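PDB 3GCE: ferredoxin component of carbazole 1,9a-dioxygenase from Nocardioides aromaticivorans, which carries a Rieske-type [2Fe-2S] cluster and probably passes electrons to the terminal oxygenase component of the carbazole-dioxygenating system. Local coordinates for residues P25-V30 and Y57-V62; E34-R39 and Y45-L50; L50-E55 and G77-R82; S67-C72 and A85-P90. All coordinates share one frame; numbering follows the deposited sequence.

Contact 1: residues P25-V30 and Y57-V62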
loop_
_atom_site.group_PDB
_atom_site.type_symbol
_atom_site.label_atom_id
_atom_site.label_comp_id
_atom_site.label_asym_id
_atom_site.label_seq_id
_atom_site.Cartn_x
_atom_site.Cartn_y
_atom_site.Cartn_z
ATOM N N PRO A 25 -0.965 6.311 4.914
ATOM C CA PRO A 25 -0.906 4.859 4.701
ATOM C C PRO A 25 -1.241 4.068 5.960
ATOM O O PRO A 25 -0.891 4.479 7.062
ATOM C CB PRO A 25 0.542 4.598 4.270
ATOM C CG PRO A 25 1.234 5.913 4.247
ATOM C CD PRO A 25 0.373 6.942 4.910
ATOM N N THR A 26 -1.938 2.952 5.794
ATOM C CA THR A 26 -2.198 2.039 6.908
ATOM C C THR A 26 -1.924 0.636 6.434
ATOM O O THR A 26 -1.781 0.406 5.239
ATOM C CB THR A 26 -3.667 2.090 7.358
ATOM O OG1 THR A 26 -4.167 3.404 7.156
ATOM C CG2 THR A 26 -3.782 1.752 8.820
ATOM N N ALA A 27 -1.870 -0.310 7.355
ATOM C CA ALA A 27 -1.653 -1.697 7.000
ATOM C C ALA A 27 -2.815 -2.528 7.540
ATOM O O ALA A 27 -3.368 -2.221 8.605
ATOM C CB ALA A 27 -0.331 -2.202 7.543
ATOM N N PHE A 28 -3.138 -3.578 6.796
ATOM C CA PHE A 28 -4.214 -4.507 7.106
ATOM C C PHE A 28 -3.753 -5.917 6.805
ATOM O O PHE A 28 -2.930 -6.144 5.897
ATOM C CB PHE A 28 -5.421 -4.204 6.245
ATOM C CG PHE A 28 -6.044 -2.870 6.521
ATOM C CD1 PHE A 28 -6.801 -2.667 7.667
ATOM C CD2 PHE A 28 -5.867 -1.802 5.628
ATOM C CE1 PHE A 28 -7.386 -1.427 7.926
ATOM C CE2 PHE A 28 -6.437 -0.556 5.886
ATOM C CZ PHE A 28 -7.200 -0.368 7.034
ATOM N N ASP A 29 -4.281 -6.871 7.565
ATOM C CA ASP A 29 -4.131 -8.282 7.234
ATOM C C ASP A 29 -5.091 -8.669 6.124
ATOM O O ASP A 29 -6.308 -8.514 6.259
ATOM C CB ASP A 29 -4.366 -9.191 8.438
ATOM C CG ASP A 29 -4.473 -10.647 8.026
ATOM O OD1 ASP A 29 -3.468 -11.179 7.533
ATOM O OD2 ASP A 29 -5.560 -11.258 8.147
ATOM N N VAL A 30 -4.538 -9.184 5.028
ATOM C CA VAL A 30 -5.325 -9.629 3.923
ATOM C C VAL A 30 -4.985 -11.106 3.751
ATOM O O VAL A 30 -4.033 -11.452 3.055
ATOM C CB VAL A 30 -5.032 -8.797 2.637
ATOM C CG1 VAL A 30 -5.816 -9.334 1.441
ATOM C CG2 VAL A 30 -5.387 -7.304 2.849
ATOM N N TYR A 57 8.491 -1.919 7.534
ATOM C CA TYR A 57 7.056 -1.856 7.335
ATOM C C TYR A 57 6.662 -0.522 6.707
ATOM O O TYR A 57 6.769 0.534 7.317
ATOM C CB TYR A 57 6.294 -2.206 8.651
ATOM C CG TYR A 57 6.754 -3.568 9.122
ATOM C CD1 TYR A 57 6.130 -4.732 8.646
ATOM C CD2 TYR A 57 7.859 -3.709 9.964
ATOM C CE1 TYR A 57 6.578 -6.008 9.028
ATOM C CE2 TYR A 57 8.332 -5.008 10.350
ATOM C CZ TYR A 57 7.658 -6.139 9.867
ATOM O OH TYR A 57 8.062 -7.413 10.196
ATOM N N LEU A 58 6.245 -0.598 5.440
ATOM C CA LEU A 58 6.098 0.582 4.609
ATOM C C LEU A 58 5.058 1.597 5.105
ATOM O O LEU A 58 5.246 2.793 4.940
ATOM C CB LEU A 58 5.771 0.170 3.164
ATOM C CG LEU A 58 6.855 -0.687 2.497
ATOM C CD1 LEU A 58 6.351 -1.114 1.105
ATOM C CD2 LEU A 58 8.201 0.087 2.380
ATOM N N ASP A 59 3.969 1.132 5.700
ATOM C CA ASP A 59 2.951 2.034 6.243
ATOM C C ASP A 59 3.481 2.997 7.322
ATOM O O ASP A 59 2.861 4.024 7.600
ATOM C CB ASP A 59 1.748 1.232 6.778
ATOM C CG ASP A 59 1.979 0.653 8.161
ATOM O OD1 ASP A 59 2.840 -0.230 8.355
ATOM O OD2 ASP A 59 1.247 1.066 9.074
ATOM N N MET A 60 4.616 2.646 7.937
ATOM C CA MET A 60 5.253 3.499 8.946
ATOM C C MET A 60 6.216 4.515 8.316
ATOM O O MET A 60 6.796 5.343 9.028
ATOM C CB MET A 60 6.018 2.646 9.977
ATOM C CG MET A 60 5.198 1.578 10.719
ATOM S SD MET A 60 3.704 2.250 11.412
ATOM C CE MET A 60 4.419 3.254 12.723
ATOM N N GLY A 61 6.363 4.457 6.991
ATOM C CA GLY A 61 7.165 5.419 6.242
ATOM C C GLY A 61 6.388 6.656 5.816
ATOM O O GLY A 61 5.381 7.014 6.445
ATOM N N VAL A 62 6.848 7.307 4.749
ATOM C CA VAL A 62 6.287 8.588 4.304
ATOM C C VAL A 62 5.660 8.426 2.926
ATOM O O VAL A 62 6.313 7.921 1.996
ATOM C CB VAL A 62 7.373 9.685 4.306
ATOM C CG1 VAL A 62 6.873 10.997 3.632
ATOM C CG2 VAL A 62 7.804 9.967 5.759
HETATM O O HOH W 1 0.675 6.449 8.390
HETATM O O HOH W 2 -1.242 0.365 10.593
#

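Contact 2: residues E34-R39 and Y45-L50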
loop_
_atom_site.group_PDB
_atom_site.type_symbol
_atom_site.label_atom_id
_atom_site.label_comp_id
_atom_site.label_asym_id
_atom_site.label_seq_id
_atom_site.Cartn_x
_atom_site.Cartn_y
_atom_site.Cartn_z
ATOM N N GLU A 34 0.304 -9.009 4.972
ATOM C CA GLU A 34 0.174 -7.659 5.467
ATOM C C GLU A 34 0.244 -6.708 4.279
ATOM O O GLU A 34 1.200 -6.753 3.466
ATOM C CB GLU A 34 1.287 -7.340 6.465
ATOM C CG GLU A 34 0.989 -6.178 7.376
ATOM C CD GLU A 34 2.118 -5.945 8.384
ATOM O OE1 GLU A 34 2.588 -6.919 9.029
ATOM O OE2 GLU A 34 2.541 -4.788 8.523
ATOM N N VAL A 35 -0.776 -5.862 4.180
ATOM C CA VAL A 35 -0.958 -5.023 3.002
ATOM C C VAL A 35 -1.104 -3.545 3.364
ATOM O O VAL A 35 -1.958 -3.164 4.179
ATOM C CB VAL A 35 -2.183 -5.495 2.180
ATOM C CG1 VAL A 35 -2.381 -4.616 0.963
ATOM C CG2 VAL A 35 -1.970 -6.921 1.735
ATOM N N MET A 36 -0.251 -2.723 2.768
ATOM C CA MET A 36 -0.326 -1.286 2.959
ATOM C C MET A 36 -1.384 -0.739 2.018
ATOM O O MET A 36 -1.351 -1.015 0.817
ATOM C CB MET A 36 1.023 -0.633 2.661
ATOM C CG MET A 36 1.089 0.851 3.072
ATOM S SD MET A 36 0.923 1.945 1.672
ATOM C CE MET A 36 2.511 1.620 1.012
ATOM N N VAL A 37 -2.304 0.039 2.580
ATOM C CA VAL A 37 -3.377 0.657 1.820
ATOM C C VAL A 37 -3.266 2.165 2.008
ATOM O O VAL A 37 -3.019 2.622 3.125
ATOM C CB VAL A 37 -4.758 0.064 2.259
ATOM C CG1 VAL A 37 -5.924 0.781 1.608
ATOM C CG2 VAL A 37 -4.800 -1.405 1.878
ATOM N N VAL A 38 -3.395 2.922 0.908
ATOM C CA VAL A 38 -3.343 4.364 0.963
ATOM C C VAL A 38 -4.309 4.998 -0.043
ATOM O O VAL A 38 -4.432 4.542 -1.181
ATOM C CB VAL A 38 -1.870 4.872 0.774
ATOM C CG1 VAL A 38 -1.364 4.635 -0.651
ATOM C CG2 VAL A 38 -1.734 6.352 1.186
ATOM N N ARG A 39 -5.018 6.028 0.412
ATOM C CA ARG A 39 -5.920 6.819 -0.425
ATOM C C ARG A 39 -5.158 8.011 -0.999
ATOM O O ARG A 39 -4.369 8.658 -0.298
ATOM C CB ARG A 39 -7.059 7.399 0.408
ATOM C CG ARG A 39 -8.255 6.520 0.680
ATOM C CD ARG A 39 -9.358 7.353 1.410
ATOM N NE ARG A 39 -9.967 8.394 0.568
ATOM C CZ ARG A 39 -10.850 9.310 0.984
ATOM N NH1 ARG A 39 -11.238 9.373 2.254
ATOM N NH2 ARG A 39 -11.348 10.178 0.121
ATOM N N TYR A 45 -4.907 2.613 -3.265
ATOM C CA TYR A 45 -3.823 1.753 -3.747
ATOM C C TYR A 45 -3.430 0.788 -2.657
ATOM O O TYR A 45 -3.548 1.109 -1.474
ATOM C CB TYR A 45 -2.602 2.608 -4.114
ATOM C CG TYR A 45 -2.960 3.657 -5.114
ATOM C CD1 TYR A 45 -3.145 3.321 -6.440
ATOM C CD2 TYR A 45 -3.159 4.980 -4.730
ATOM C CE1 TYR A 45 -3.506 4.263 -7.374
ATOM C CE2 TYR A 45 -3.513 5.955 -5.688
ATOM C CZ TYR A 45 -3.667 5.571 -7.001
ATOM O OH TYR A 45 -4.011 6.485 -7.964
ATOM N N ALA A 46 -2.947 -0.388 -3.046
ATOM C CA ALA A 46 -2.588 -1.415 -2.059
ATOM C C ALA A 46 -1.368 -2.171 -2.547
ATOM O O ALA A 46 -1.339 -2.627 -3.694
ATOM C CB ALA A 46 -3.758 -2.378 -1.860
ATOM N N ILE A 47 -0.355 -2.297 -1.683
ATOM C CA ILE A 47 0.837 -3.097 -2.008
ATOM C C ILE A 47 1.244 -3.836 -0.753
ATOM O O ILE A 47 0.759 -3.518 0.329
ATOM C CB ILE A 47 2.041 -2.250 -2.589
ATOM C CG1 ILE A 47 2.494 -1.145 -1.605
ATOM C CG2 ILE A 47 1.639 -1.649 -3.936
ATOM C CD1 ILE A 47 3.912 -0.545 -1.931
ATOM N N SER A 48 2.113 -4.829 -0.896
ATOM C CA SER A 48 2.668 -5.495 0.285
ATOM C C SER A 48 3.267 -4.463 1.234
ATOM O O SER A 48 3.940 -3.519 0.802
ATOM C CB SER A 48 3.754 -6.482 -0.097
ATOM O OG SER A 48 4.384 -6.929 1.103
ATOM N N ASN A 49 3.024 -4.649 2.527
ATOM C CA ASN A 49 3.537 -3.725 3.526
ATOM C C ASN A 49 5.004 -3.977 3.862
ATOM O O ASN A 49 5.608 -3.190 4.567
ATOM C CB ASN A 49 2.713 -3.801 4.819
ATOM C CG ASN A 49 2.908 -2.572 5.705
ATOM O OD1 ASN A 49 3.013 -1.461 5.207
ATOM N ND2 ASN A 49 2.955 -2.777 7.016
ATOM N N LEU A 50 5.548 -5.094 3.397
ATOM C CA LEU A 50 6.933 -5.438 3.710
ATOM C C LEU A 50 7.856 -4.961 2.632
ATOM O O LEU A 50 7.722 -5.373 1.483
ATOM C CB LEU A 50 7.118 -6.948 3.845
ATOM C CG LEU A 50 7.161 -7.522 5.244
ATOM C CD1 LEU A 50 8.436 -7.025 5.997
ATOM C CD2 LEU A 50 5.854 -7.191 5.965
HETATM O O HOH W 3 2.685 -8.602 2.279
#

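Contact 3: residues L50-E55 and G77-R82. With FES (Fe2/s2 (inorganic) cluster), chain B.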
loop_
_atom_site.group_PDB
_atom_site.type_symbol
_atom_site.label_atom_id
_atom_site.label_comp_id
_atom_site.label_asym_id
_atom_site.label_seq_id
_atom_site.Cartn_x
_atom_site.Cartn_y
_atom_site.Cartn_z
ATOM N N LEU A 50 5.548 -5.094 3.397
ATOM C CA LEU A 50 6.933 -5.438 3.710
ATOM C C LEU A 50 7.856 -4.961 2.632
ATOM O O LEU A 50 7.722 -5.373 1.483
ATOM C CB LEU A 50 7.118 -6.948 3.845
ATOM C CG LEU A 50 7.161 -7.522 5.244
ATOM C CD1 LEU A 50 8.436 -7.025 5.997
ATOM C CD2 LEU A 50 5.854 -7.191 5.965
ATOM N N CYS A 51 8.825 -4.134 3.013
ATOM C CA CYS A 51 9.816 -3.640 2.053
ATOM C C CYS A 51 10.595 -4.832 1.474
ATOM O O CYS A 51 10.888 -5.788 2.202
ATOM C CB CYS A 51 10.776 -2.664 2.758
ATOM S SG CYS A 51 11.972 -1.913 1.652
ATOM N N SER A 52 10.928 -4.791 0.181
ATOM C CA SER A 52 11.702 -5.881 -0.410
ATOM C C SER A 52 13.205 -5.798 -0.106
ATOM O O SER A 52 13.949 -6.770 -0.339
ATOM C CB SER A 52 11.531 -5.896 -1.928
ATOM O OG SER A 52 12.112 -4.740 -2.468
ATOM N N HIS A 53 13.658 -4.676 0.433
ATOM C CA HIS A 53 15.084 -4.512 0.633
ATOM C C HIS A 53 15.556 -5.243 1.908
ATOM O O HIS A 53 16.555 -5.963 1.891
ATOM C CB HIS A 53 15.487 -3.022 0.640
ATOM C CG HIS A 53 16.898 -2.801 1.082
ATOM N ND1 HIS A 53 17.216 -2.166 2.261
ATOM C CD2 HIS A 53 18.070 -3.205 0.543
ATOM C CE1 HIS A 53 18.531 -2.157 2.411
ATOM N NE2 HIS A 53 19.070 -2.794 1.386
ATOM N N ALA A 54 14.844 -5.030 3.008
ATOM C CA ALA A 54 15.121 -5.719 4.265
ATOM C C ALA A 54 13.827 -5.684 5.048
ATOM O O ALA A 54 12.813 -5.198 4.551
ATOM C CB ALA A 54 16.254 -5.041 5.028
ATOM N N GLU A 55 13.831 -6.207 6.262
ATOM C CA GLU A 55 12.610 -6.159 7.026
ATOM C C GLU A 55 12.301 -4.725 7.437
ATOM O O GLU A 55 13.003 -4.141 8.268
ATOM C CB GLU A 55 12.674 -7.062 8.250
ATOM C CG GLU A 55 11.314 -7.207 8.906
ATOM C CD GLU A 55 11.415 -7.632 10.352
ATOM O OE1 GLU A 55 12.522 -8.065 10.767
ATOM O OE2 GLU A 55 10.389 -7.539 11.067
ATOM N N GLY A 77 14.339 3.761 0.777
ATOM C CA GLY A 77 13.973 3.296 -0.561
ATOM C C GLY A 77 12.541 3.709 -0.861
ATOM O O GLY A 77 11.807 4.093 0.049
ATOM N N ARG A 78 12.121 3.636 -2.125
ATOM C CA ARG A 78 10.733 3.977 -2.477
ATOM C C ARG A 78 10.095 2.972 -3.417
ATOM O O ARG A 78 10.799 2.314 -4.183
ATOM C CB ARG A 78 10.622 5.360 -3.115
ATOM C CG ARG A 78 11.034 6.527 -2.199
ATOM C CD ARG A 78 10.693 7.890 -2.816
ATOM N NE ARG A 78 11.242 8.988 -2.007
ATOM C CZ ARG A 78 10.972 10.283 -2.188
ATOM N NH1 ARG A 78 10.156 10.684 -3.161
ATOM N NH2 ARG A 78 11.532 11.183 -1.390
ATOM N N PHE A 79 8.766 2.857 -3.328
ATOM C CA PHE A 79 7.961 2.070 -4.282
ATOM C C PHE A 79 6.839 2.911 -4.863
ATOM O O PHE A 79 6.288 3.798 -4.188
ATOM C CB PHE A 79 7.343 0.838 -3.606
ATOM C CG PHE A 79 8.376 -0.119 -3.042
ATOM C CD1 PHE A 79 8.809 0.008 -1.719
ATOM C CD2 PHE A 79 8.856 -1.190 -3.814
ATOM C CE1 PHE A 79 9.761 -0.882 -1.172
ATOM C CE2 PHE A 79 9.795 -2.075 -3.280
ATOM C CZ PHE A 79 10.234 -1.921 -1.946
ATOM N N ASP A 80 6.485 2.600 -6.102
ATOM C CA ASP A 80 5.281 3.127 -6.716
ATOM C C ASP A 80 4.085 2.347 -6.103
ATOM O O ASP A 80 4.008 1.129 -6.238
ATOM C CB ASP A 80 5.369 2.932 -8.239
ATOM C CG ASP A 80 4.042 3.214 -8.947
ATOM O OD1 ASP A 80 3.238 4.054 -8.433
ATOM O OD2 ASP A 80 3.807 2.581 -10.014
ATOM N N VAL A 81 3.164 3.050 -5.444
ATOM C CA VAL A 81 1.986 2.396 -4.841
ATOM C C VAL A 81 0.983 1.837 -5.835
ATOM O O VAL A 81 0.140 1.018 -5.456
ATOM C CB VAL A 81 1.275 3.297 -3.800
ATOM C CG1 VAL A 81 2.241 3.634 -2.652
ATOM C CG2 VAL A 81 0.710 4.580 -4.439
ATOM N N ARG A 82 1.072 2.282 -7.097
ATOM C CA ARG A 82 0.201 1.794 -8.168
ATOM C C ARG A 82 0.577 0.391 -8.642
ATOM O O ARG A 82 -0.297 -0.395 -9.082
ATOM C CB ARG A 82 0.280 2.738 -9.370
ATOM C CG ARG A 82 -0.338 4.109 -9.114
ATOM C CD ARG A 82 0.023 5.075 -10.223
ATOM N NE ARG A 82 1.436 5.449 -10.158
ATOM C CZ ARG A 82 1.995 6.374 -10.926
ATOM N NH1 ARG A 82 1.257 7.034 -11.802
ATOM N NH2 ARG A 82 3.289 6.634 -10.823
HETATM FE FE1 FES B . 13.207 -0.641 3.135
HETATM FE FE2 FES B . 15.919 -0.955 3.423
HETATM S S1 FES B . 14.853 0.510 2.069
HETATM S S2 FES B . 14.267 -1.999 4.458
#

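Contact 4: residues S67-C72 and A85-P90. With FES (Fe2/s2 (inorganic) cluster), chain B.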
loop_
_atom_site.group_PDB
_atom_site.type_symbol
_atom_site.label_atom_id
_atom_site.label_comp_id
_atom_site.label_asym_id
_atom_site.label_seq_id
_atom_site.Cartn_x
_atom_site.Cartn_y
_atom_site.Cartn_z
ATOM N N SER A 67 4.061 12.133 -6.249
ATOM C CA SER A 67 4.709 11.139 -7.081
ATOM C C SER A 67 4.141 9.721 -6.890
ATOM O O SER A 67 4.606 8.786 -7.551
ATOM C CB SER A 67 6.230 11.162 -6.837
ATOM O OG SER A 67 6.549 10.728 -5.519
ATOM N N LEU A 68 3.138 9.576 -6.006
ATOM C CA LEU A 68 2.492 8.273 -5.672
ATOM C C LEU A 68 3.516 7.204 -5.242
ATOM O O LEU A 68 3.473 6.044 -5.696
ATOM C CB LEU A 68 1.553 7.764 -6.808
ATOM C CG LEU A 68 0.283 8.614 -7.074
ATOM C CD1 LEU A 68 -0.436 8.163 -8.322
ATOM C CD2 LEU A 68 -0.712 8.645 -5.875
ATOM N N GLU A 69 4.445 7.639 -4.389
ATOM C CA GLU A 69 5.475 6.777 -3.832
ATOM C C GLU A 69 5.303 6.673 -2.336
ATOM O O GLU A 69 4.960 7.656 -1.660
ATOM C CB GLU A 69 6.855 7.361 -4.099
ATOM C CG GLU A 69 7.306 7.325 -5.549
ATOM C CD GLU A 69 8.657 8.006 -5.711
ATOM O OE1 GLU A 69 8.717 9.226 -5.492
ATOM O OE2 GLU A 69 9.657 7.325 -6.031
ATOM N N ILE A 70 5.540 5.478 -1.827
ATOM C CA ILE A 70 5.721 5.270 -0.399
ATOM C C ILE A 70 7.235 5.139 -0.146
ATOM O O ILE A 70 7.950 4.430 -0.855
ATOM C CB ILE A 70 4.982 4.003 0.086
ATOM C CG1 ILE A 70 5.061 3.870 1.620
ATOM C CG2 ILE A 70 5.576 2.734 -0.584
ATOM C CD1 ILE A 70 4.379 5.009 2.390
ATOM N N GLU A 71 7.709 5.819 0.880
ATOM C CA GLU A 71 9.128 5.822 1.197
ATOM C C GLU A 71 9.336 4.981 2.454
ATOM O O GLU A 71 8.704 5.232 3.481
ATOM C CB GLU A 71 9.587 7.249 1.415
ATOM C CG GLU A 71 11.029 7.428 1.897
ATOM C CD GLU A 71 11.360 8.910 2.084
ATOM O OE1 GLU A 71 10.420 9.730 2.134
ATOM O OE2 GLU A 71 12.549 9.272 2.190
ATOM N N CYS A 72 10.188 3.960 2.359
ATOM C CA CYS A 72 10.418 3.029 3.472
ATOM C C CYS A 72 10.999 3.804 4.670
ATOM O O CYS A 72 11.899 4.629 4.488
ATOM C CB CYS A 72 11.424 1.961 3.013
ATOM S SG CYS A 72 11.916 0.777 4.304
ATOM N N ALA A 85 6.381 -1.231 -8.010
ATOM C CA ALA A 85 7.692 -1.112 -8.624
ATOM C C ALA A 85 8.623 -0.334 -7.714
ATOM O O ALA A 85 8.194 0.631 -7.085
ATOM C CB ALA A 85 7.615 -0.417 -10.003
ATOM N N PRO A 86 9.906 -0.732 -7.670
ATOM C CA PRO A 86 10.895 -0.006 -6.882
ATOM C C PRO A 86 11.211 1.286 -7.631
ATOM O O PRO A 86 11.349 1.257 -8.850
ATOM C CB PRO A 86 12.104 -0.942 -6.889
ATOM C CG PRO A 86 12.006 -1.668 -8.204
ATOM C CD PRO A 86 10.502 -1.878 -8.401
ATOM N N THR A 87 11.291 2.411 -6.929
ATOM C CA THR A 87 11.491 3.686 -7.616
ATOM C C THR A 87 12.644 4.514 -6.988
ATOM O O THR A 87 12.984 5.566 -7.504
ATOM C CB THR A 87 10.190 4.530 -7.641
ATOM O OG1 THR A 87 9.777 4.781 -6.300
ATOM C CG2 THR A 87 9.045 3.799 -8.362
ATOM N N ALA A 88 13.241 4.027 -5.900
ATOM C CA ALA A 88 14.444 4.679 -5.320
ATOM C C ALA A 88 15.296 3.703 -4.541
ATOM O O ALA A 88 14.777 2.867 -3.821
ATOM C CB ALA A 88 14.043 5.875 -4.414
ATOM N N LEU A 89 16.615 3.792 -4.700
ATOM C CA LEU A 89 17.541 2.932 -3.956
ATOM C C LEU A 89 17.375 3.186 -2.465
ATOM O O LEU A 89 17.016 4.286 -2.072
ATOM C CB LEU A 89 19.001 3.218 -4.385
ATOM C CG LEU A 89 19.474 2.699 -5.757
ATOM C CD1 LEU A 89 20.838 3.306 -6.130
ATOM C CD2 LEU A 89 19.607 1.210 -5.705
ATOM N N PRO A 90 17.648 2.169 -1.630
ATOM C CA PRO A 90 18.176 0.875 -2.036
ATOM C C PRO A 90 17.154 -0.189 -2.491
ATOM O O PRO A 90 17.538 -1.344 -2.695
ATOM C CB PRO A 90 18.956 0.421 -0.788
ATOM C CG PRO A 90 18.218 1.022 0.355
ATOM C CD PRO A 90 17.505 2.268 -0.169
HETATM FE FE1 FES B . 13.207 -0.641 3.135
HETATM FE FE2 FES B . 15.919 -0.955 3.423
HETATM S S1 FES B . 14.853 0.510 2.069
HETATM S S2 FES B . 14.267 -1.999 4.458
HETATM O O HOH W 4 12.009 8.233 -6.625
#

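Contact 1: residues P25-V30 and Y57-V62
Asp59 packs against Pro25, Thr26 and Ala27 in a small surface contact between an edge strand of a three-stranded antiparallel sheet and the loop that follows the first cluster-binding residues of this Rieske domain. Strand 26-30 meets a single 3-10 turn, 58-60, in which Met60 N bonds back to Tyr57 O. No direct hydrogen bond joins the two segments; the fit is one of van der Waals contact backed by water. The methylene of Asp59 lies against the backbone of Thr26, with CB 3.7 Å from Thr26 C, while CB of Pro25 approaches Asp59 CA at 4.0 Å. A chi1 of 80° sets Asp59 CG between its own backbone N and carbonyl carbon, and from there the carboxylate carbon rests 3.7 Å from Ala27 CB. Asn49 OD1 accepts a hydrogen bond from Asp59 N, and Met36 of the neighbouring strand 33-40 touches both Pro25 and Asp59. Two waters sit among the polar groups: one lies 2.8 Å from Pro25 O and makes at most a weak, longer contact with Asp59 O, and a second donates to Asp59 OD2 at 3.0 Å while accepting a weak bond from Ala27 N, 3.4 Å from its oxygen.

Contact 2: residues E34-R39 and Y45-L50
The side chains of Glu34 and Asn49 are paired by a hydrogen bond, Asn49 ND2 to Glu34 OE2, just beyond the last regular pair of a beta hairpin; the modelled separation of 2.5 Å is so short that its exact value is doubtful, though the pairing is clear. The amide N-H reaches the carboxylate oxygen on its anti side, 24° out of the carboxylate plane, and the two flat groups are turned 43° against each other. An extended Glu34 chain, with CG anti to the backbone N (chi1 -160°), brings the carboxylate to the amide. Asn49 also uses its backbone, N donating to Glu34 O at 2.9 Å from above the carbonyl plane. Nearby, a water joins Glu34 O to Ser48 OG, which forms an ST turn with Leu50 N.

From here the hairpin of strands 33-40 and 43-48 runs antiparallel. Met36 with Ile47 and Val38 with Tyr45 are hydrogen-bonded pairs; Val37 with Ala46 is a non-hydrogen-bonded one. The Met36 chain bends so that its CE lies 3.8 Å from Ile47 CG1, the two side chains side by side, and on the other face Val35 CG1 and Val37 CG2 both touch Ala46 CB. Replacing Asn49 by an alanine is likely to leave the Glu34 carboxylate without its amide donor and Asp59 N without its acceptor. Through one buried amide, then, the end of the hairpin is tied both to a carboxylate and to the 3-10 turn 58-60, with donor and acceptor ends each used.

Contact 3: residues L50-E55 and G77-R82
Cys51 and Ser52 both meet the rim of the Phe79 ring. The aromatic contacts come first: Cys51 SG lies 3.7 Å from Phe79 CE1, close to the ring plane, a sulfur-aromatic contact at the edge of the ring. Alongside it, Ser52 OG approaches Phe79 CZ at 3.4 Å, again in plane; this hydroxyl also hydrogen-bonds to Leu93 O. Phe79 CG stands anti to the carbonyl carbon (chi1 -61°), which directs the ring from strand 78-80 toward the loop. Ile47 and Val95 add further apolar contacts to the same side chain. Were a leucine to stand in for Phe79, the Cys51 sulfur would probably lose its aromatic edge, with a gap opened between strand 78-80 and the 50-55 loop.

Metal coordination is the second kind of interaction. Residues 50-55 form the first cluster-binding loop of the Rieske fold, with the Cys-X-His pattern: Cys51 SG binds iron FE1 at 2.3 Å, and His53 ND1 binds iron FE2 at 2.1 Å. Cys72 and His75 complete the two iron sites.

Hydrogen bonding makes up the third. His53 N donates to Cys51 SG over 3.5 Å, a bond likely to draw charge from the thiolate. Farther along the second segment, Asp80 OD1 takes Arg82 N in an Asx turn and Arg82 NE in a salt bridge of 2.9 Å, the two donors arriving from opposite faces of the carboxylate plane.

Contact 4: residues S67-C72 and A85-P90
Glu69 reaches across to Thr87 in a surface contact carried by one hydrogen bond. Along 67-72, the first participant is Ser67, whose OG donates to Glu69 OE1 at 2.6 Å on the anti side of that oxygen. Leu68 and Glu69 together face His64, forming a G1 beta bulge at the start of strand 69-71. Glu69 extends beyond CG, and its other oxygen, OE2, accepts a hydrogen bond from Thr87 OG1 at 2.6 Å through its anti lone pair. A chi1 of 59° places Thr87 OG1 between its backbone N and carbonyl carbon, turned toward the carboxylate; the two side chains meet at a slant. A water completes the link, donating to Glu69 OE2 at 2.6 Å and to Thr87 O at 3.0 Å. Because OE1 also forms a salt bridge with Arg78 NH1, both carboxylate oxygens are engaged, which would probably favour the charged form of Glu69.

Ile70 packs on Phe79 and Met36, and Glu71 OE1 hydrogen-bonds to His64. The segment closes at Cys72, whose SG binds iron FE1, the iron Cys51 also binds, at 2.2 Å; in the second segment, Pro90 CG lies 3.8 Å from the bridging sulfide S1. In the four-stranded antiparallel sheet, strand 78-80 runs between 69-71 and 86-88, so Glu69 and Thr87 bridge two strands that are not adjacent, while strand 62-64 flanks 69-71 on its other side.

How the contacts relate
From the N terminus, strand 26-30 opens contact 1, whose loop closes at residues 57-62. Contact 2, the 34-39/45-50 hairpin, is nested inside that loop and shares its sheet through strands 26-30 and 33-40. Contact 3 begins at Leu50, where contact 2 ends, and crosses contact 1, since 57-62 falls between its two segments. Contact 4 opens after contact 1 has closed, yet crosses contact 3, because strand 78-80 lies between 67-72 and 85-90. Contacts 3 and 4 both reach the cluster, and strand 78-80 neighbours both 69-71 and 86-88 in the four-stranded sheet. Ile70, packed on Met36, Ile47 and Pro25, joins that sheet to the three-stranded one containing contacts 1 and 2.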